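Local coordinates for acetyl-CoA acetyltransferase (Bacillus anthracis, PDB 3SS6), which probably catalyses the thiolase reaction, reversibly condensing two acetyl-CoA molecules into acetoacetyl-CoA with release of free coenzyme A, at residues A[288-300]-A[321-333]. Numbering follows the deposited sequence.
Sequences KIMGIGPAPAIRK and FAAQYLAVEKELD. Unlike the reference sequence in segment 321-333: Asp333 (reference Gly).
Glu331 turns CG away from its own amide nitrogen (chi1 177°) and then bends at chi2, while Arg299 starts with CG opposite its carbonyl carbon and runs extended to NE; the two chains meet at about a right angle and their charged ends join. This salt bridge lies at the outer end of a helix pair, 294-300 against 322-332, in the C-terminal half of the thiolase fold. Pro294, Ile298 and Gln324 set the pair against strand 374-381 of the sheet. The helix axes cross at -42°, 9.8 Å apart at their closest. Arg299 NH1 reaches Glu331 OE2 at 2.9 Å, nearly in the guanidinium plane and on the anti side of the carboxylate. NH2 adds weak bonds to the same OE2 and to the Glu331 carbonyl O; Glu331 OE1 turns instead to Tyr170 OH. Leu332 CD2 sits over the centre of one guanidinium face, 3.7 Å from Arg299 CZ, and its other methyl, CD1, meets Ile298 CD1 at 3.7 Å. Ala295 CB, directed at the other helix, lies 3.6 Å from Glu331 CG. Further along, Ile292 begins with CB directed away from helix 322-332, yet its CG1 branch brings CD1 back over the Ala327 carbonyl, 3.8 Å from that O. Val328 CG2 touches both the Pro294 ring and Gly291 O. At the inner end the backbones come nearest where Gly291 meets Gln324, whose CG is 3.4 Å from Gly291 CA. The Gln324 amide is held at both ends: OE1 accepts from Ala320 N and, weakly, from Phe321 N, while NE2 gives Gly291 O a weak hydrogen bond of 3.3 Å.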
loop_
_atom_site.group_PDB
_atom_site.type_symbol
_atom_site.label_atom_id
_atom_site.label_comp_id
_atom_site.label_asym_id
_atom_site.label_seq_id
_atom_site.Cartn_x
_atom_site.Cartn_y
_atom_site.Cartn_z
ATOM N N LYS A 288 25.086 14.069 -14.668
ATOM C CA LYS A 288 25.913 12.930 -14.267
ATOM C C LYS A 288 27.088 13.335 -13.380
ATOM O O LYS A 288 27.685 12.490 -12.705
ATOM C CB LYS A 288 26.400 12.148 -15.485
ATOM C CG LYS A 288 25.299 11.373 -16.184
ATOM C CD LYS A 288 25.852 10.638 -17.383
ATOM C CE LYS A 288 24.753 9.944 -18.162
ATOM N NZ LYS A 288 25.297 9.262 -19.371
ATOM N N ILE A 289 27.418 14.622 -13.392
ATOM C CA ILE A 289 28.410 15.167 -12.459
ATOM C C ILE A 289 27.869 16.421 -11.782
ATOM O O ILE A 289 28.579 17.430 -11.636
ATOM C CB ILE A 289 29.736 15.484 -13.173
ATOM C CG1 ILE A 289 29.467 16.267 -14.463
ATOM C CG2 ILE A 289 30.485 14.193 -13.488
ATOM C CD1 ILE A 289 30.695 16.983 -15.014
ATOM N N MET A 290 26.605 16.345 -11.359
ATOM C CA MET A 290 25.911 17.475 -10.744
ATOM C C MET A 290 26.706 18.142 -9.619
ATOM O O MET A 290 26.519 19.324 -9.341
ATOM C CB MET A 290 24.520 17.053 -10.240
ATOM C CG MET A 290 24.529 16.044 -9.089
ATOM S SD MET A 290 24.551 16.862 -7.484
ATOM C CE MET A 290 25.125 15.502 -6.445
ATOM N N GLY A 291 27.603 17.392 -8.985
ATOM C CA GLY A 291 28.298 17.897 -7.817
ATOM C C GLY A 291 29.222 19.068 -8.107
ATOM O O GLY A 291 29.585 19.802 -7.193
ATOM N N ILE A 292 29.589 19.241 -9.377
ATOM C CA ILE A 292 30.512 20.311 -9.790
ATOM C C ILE A 292 29.816 21.665 -9.980
ATOM O O ILE A 292 30.468 22.693 -10.191
ATOM C CB ILE A 292 31.247 19.950 -11.090
ATOM C CG1 ILE A 292 32.550 20.742 -11.214
ATOM C CG2 ILE A 292 30.350 20.186 -12.308
ATOM C CD1 ILE A 292 33.529 20.475 -10.078
ATOM N N GLY A 293 28.489 21.660 -9.923
ATOM C CA GLY A 293 27.721 22.883 -10.107
ATOM C C GLY A 293 28.268 24.158 -9.477
ATOM O O GLY A 293 28.256 25.212 -10.113
ATOM N N PRO A 294 28.711 24.090 -8.211
ATOM C CA PRO A 294 29.173 25.338 -7.594
ATOM C C PRO A 294 30.316 26.029 -8.347
ATOM O O PRO A 294 30.435 27.242 -8.234
ATOM C CB PRO A 294 29.630 24.894 -6.200
ATOM C CG PRO A 294 28.753 23.676 -5.909
ATOM C CD PRO A 294 28.626 22.982 -7.236
ATOM N N ALA A 295 31.134 25.294 -9.097
ATOM C CA ALA A 295 32.261 25.940 -9.782
ATOM C C ALA A 295 31.800 27.004 -10.791
ATOM O O ALA A 295 32.140 28.186 -10.656
ATOM C CB ALA A 295 33.185 24.900 -10.436
ATOM N N PRO A 296 31.015 26.602 -11.806
ATOM C CA PRO A 296 30.536 27.635 -12.731
ATOM C C PRO A 296 29.593 28.651 -12.073
ATOM O O PRO A 296 29.569 29.800 -12.515
ATOM C CB PRO A 296 29.798 26.832 -13.814
ATOM C CG PRO A 296 29.467 25.529 -13.169
ATOM C CD PRO A 296 30.601 25.249 -12.223
ATOM N N ALA A 297 28.827 28.244 -11.061
ATOM C CA ALA A 297 27.928 29.182 -10.388
ATOM C C ALA A 297 28.727 30.261 -9.675
ATOM O O ALA A 297 28.417 31.449 -9.773
ATOM C CB ALA A 297 27.014 28.454 -9.402
ATOM N N ILE A 298 29.776 29.845 -8.978
ATOM C CA ILE A 298 30.625 30.807 -8.277
ATOM C C ILE A 298 31.367 31.707 -9.265
ATOM O O ILE A 298 31.396 32.927 -9.095
ATOM C CB ILE A 298 31.582 30.110 -7.292
ATOM C CG1 ILE A 298 30.779 29.552 -6.107
ATOM C CG2 ILE A 298 32.675 31.079 -6.805
ATOM C CD1 ILE A 298 31.584 28.664 -5.172
ATOM N N ARG A 299 31.942 31.123 -10.312
ATOM C CA ARG A 299 32.663 31.929 -11.297
ATOM C C ARG A 299 31.743 32.962 -11.930
ATOM O O ARG A 299 32.108 34.131 -12.049
ATOM C CB ARG A 299 33.320 31.046 -12.360
ATOM C CG ARG A 299 34.452 30.191 -11.805
ATOM C CD ARG A 299 35.180 29.407 -12.888
ATOM N NE ARG A 299 36.487 28.950 -12.418
ATOM C CZ ARG A 299 36.920 27.693 -12.487
ATOM N NH1 ARG A 299 36.156 26.747 -13.014
ATOM N NH2 ARG A 299 38.126 27.384 -12.032
ATOM N N LYS A 300 30.545 32.524 -12.311
ATOM C CA LYS A 300 29.553 33.397 -12.940
ATOM C C LYS A 300 29.184 34.552 -12.012
ATOM O O LYS A 300 29.137 35.722 -12.428
ATOM C CB LYS A 300 28.305 32.575 -13.291
ATOM C CG LYS A 300 27.207 33.314 -14.040
ATOM C CD LYS A 300 26.091 32.338 -14.415
ATOM C CE LYS A 300 24.953 33.010 -15.167
ATOM N NZ LYS A 300 23.916 32.011 -15.558
ATOM N N PHE A 321 28.620 15.188 -0.692
ATOM C CA PHE A 321 29.551 14.084 -0.492
ATOM C C PHE A 321 30.895 14.752 -0.328
ATOM O O PHE A 321 31.132 15.812 -0.906
ATOM C CB PHE A 321 29.576 13.154 -1.707
ATOM C CG PHE A 321 28.231 12.607 -2.054
ATOM C CD1 PHE A 321 27.815 11.391 -1.539
ATOM C CD2 PHE A 321 27.361 13.341 -2.850
ATOM C CE1 PHE A 321 26.554 10.891 -1.835
ATOM C CE2 PHE A 321 26.097 12.850 -3.149
ATOM C CZ PHE A 321 25.699 11.619 -2.643
ATOM N N ALA A 322 31.772 14.163 0.472
ATOM C CA ALA A 322 33.106 14.734 0.600
ATOM C C ALA A 322 33.773 14.825 -0.780
ATOM O O ALA A 322 34.463 15.801 -1.084
ATOM C CB ALA A 322 33.948 13.898 1.548
ATOM N N ALA A 323 33.560 13.803 -1.606
ATOM C CA ALA A 323 34.161 13.738 -2.933
ATOM C C ALA A 323 33.671 14.890 -3.795
ATOM O O ALA A 323 34.423 15.463 -4.582
ATOM C CB ALA A 323 33.820 12.420 -3.605
ATOM N N GLN A 324 32.387 15.202 -3.662
ATOM C CA GLN A 324 31.799 16.276 -4.448
ATOM C C GLN A 324 32.389 17.610 -4.021
ATOM O O GLN A 324 32.764 18.439 -4.861
ATOM C CB GLN A 324 30.276 16.255 -4.295
ATOM C CG GLN A 324 29.590 17.529 -4.717
ATOM C CD GLN A 324 29.389 18.510 -3.573
ATOM O OE1 GLN A 324 29.174 18.119 -2.418
ATOM N NE2 GLN A 324 29.452 19.798 -3.894
ATOM N N TYR A 325 32.494 17.817 -2.710
ATOM C CA TYR A 325 33.139 19.021 -2.205
ATOM C C TYR A 325 34.581 19.123 -2.737
ATOM O O TYR A 325 35.029 20.182 -3.194
ATOM C CB TYR A 325 33.150 19.082 -0.667
ATOM C CG TYR A 325 34.125 20.149 -0.257
ATOM C CD1 TYR A 325 33.782 21.487 -0.365
ATOM C CD2 TYR A 325 35.424 19.827 0.124
ATOM C CE1 TYR A 325 34.689 22.483 -0.071
ATOM C CE2 TYR A 325 36.342 20.826 0.429
ATOM C CZ TYR A 325 35.962 22.149 0.321
ATOM O OH TYR A 325 36.858 23.152 0.609
ATOM N N LEU A 326 35.312 18.016 -2.670
ATOM C CA LEU A 326 36.706 18.004 -3.104
ATOM C C LEU A 326 36.866 18.383 -4.575
ATOM O O LEU A 326 37.820 19.072 -4.939
ATOM C CB LEU A 326 37.351 16.650 -2.804
ATOM C CG LEU A 326 37.700 16.471 -1.322
ATOM C CD1 LEU A 326 37.794 14.997 -0.948
ATOM C CD2 LEU A 326 39.014 17.188 -1.001
ATOM N N ALA A 327 35.925 17.953 -5.417
ATOM C CA ALA A 327 35.978 18.317 -6.831
ATOM C C ALA A 327 35.860 19.829 -6.989
ATOM O O ALA A 327 36.591 20.435 -7.769
ATOM C CB ALA A 327 34.879 17.605 -7.623
ATOM N N VAL A 328 34.939 20.435 -6.250
ATOM C CA VAL A 328 34.782 21.890 -6.281
ATOM C C VAL A 328 36.037 22.584 -5.760
ATOM O O VAL A 328 36.531 23.529 -6.369
ATOM C CB VAL A 328 33.568 22.348 -5.452
ATOM C CG1 VAL A 328 33.503 23.863 -5.390
ATOM C CG2 VAL A 328 32.280 21.796 -6.062
ATOM N N GLU A 329 36.554 22.102 -4.634
ATOM C CA GLU A 329 37.786 22.660 -4.069
ATOM C C GLU A 329 38.954 22.634 -5.060
ATOM O O GLU A 329 39.681 23.617 -5.211
ATOM C CB GLU A 329 38.171 21.924 -2.787
ATOM C CG GLU A 329 39.427 22.485 -2.126
ATOM C CD GLU A 329 39.799 21.739 -0.866
ATOM O OE1 GLU A 329 39.278 22.101 0.209
ATOM O OE2 GLU A 329 40.613 20.792 -0.960
ATOM N N LYS A 330 39.137 21.501 -5.733
ATOM C CA LYS A 330 40.194 21.359 -6.726
ATOM C C LYS A 330 39.960 22.235 -7.948
ATOM O O LYS A 330 40.887 22.870 -8.446
ATOM C CB LYS A 330 40.345 19.893 -7.139
ATOM C CG LYS A 330 40.833 18.998 -5.999
ATOM C CD LYS A 330 40.783 17.528 -6.374
ATOM C CE LYS A 330 41.185 16.643 -5.204
ATOM N NZ LYS A 330 42.563 16.932 -4.735
ATOM N N GLU A 331 38.717 22.281 -8.421
ATOM C CA GLU A 331 38.394 23.046 -9.620
ATOM C C GLU A 331 38.635 24.545 -9.424
ATOM O O GLU A 331 39.191 25.214 -10.301
ATOM C CB GLU A 331 36.946 22.780 -10.045
ATOM C CG GLU A 331 36.493 23.591 -11.249
ATOM C CD GLU A 331 37.268 23.273 -12.510
ATOM O OE1 GLU A 331 37.569 22.084 -12.760
ATOM O OE2 GLU A 331 37.585 24.219 -13.258
ATOM N N LEU A 332 38.222 25.060 -8.270
ATOM C CA LEU A 332 38.351 26.482 -7.951
ATOM C C LEU A 332 39.649 26.827 -7.216
ATOM O O LEU A 332 39.937 28.005 -6.989
ATOM C CB LEU A 332 37.157 26.946 -7.106
ATOM C CG LEU A 332 35.763 26.921 -7.749
ATOM C CD1 LEU A 332 34.728 27.389 -6.742
ATOM C CD2 LEU A 332 35.719 27.794 -8.992
ATOM N N ASP A 333 40.426 25.804 -6.858
ATOM C CA ASP A 333 41.622 25.968 -6.029
ATOM C C ASP A 333 41.323 26.784 -4.770
ATOM O O ASP A 333 41.975 27.794 -4.504
ATOM C CB ASP A 333 42.760 26.613 -6.830
ATOM C CG ASP A 333 44.103 26.527 -6.119
ATOM O OD1 ASP A 333 44.265 25.676 -5.220
ATOM O OD2 ASP A 333 45.007 27.310 -6.474
#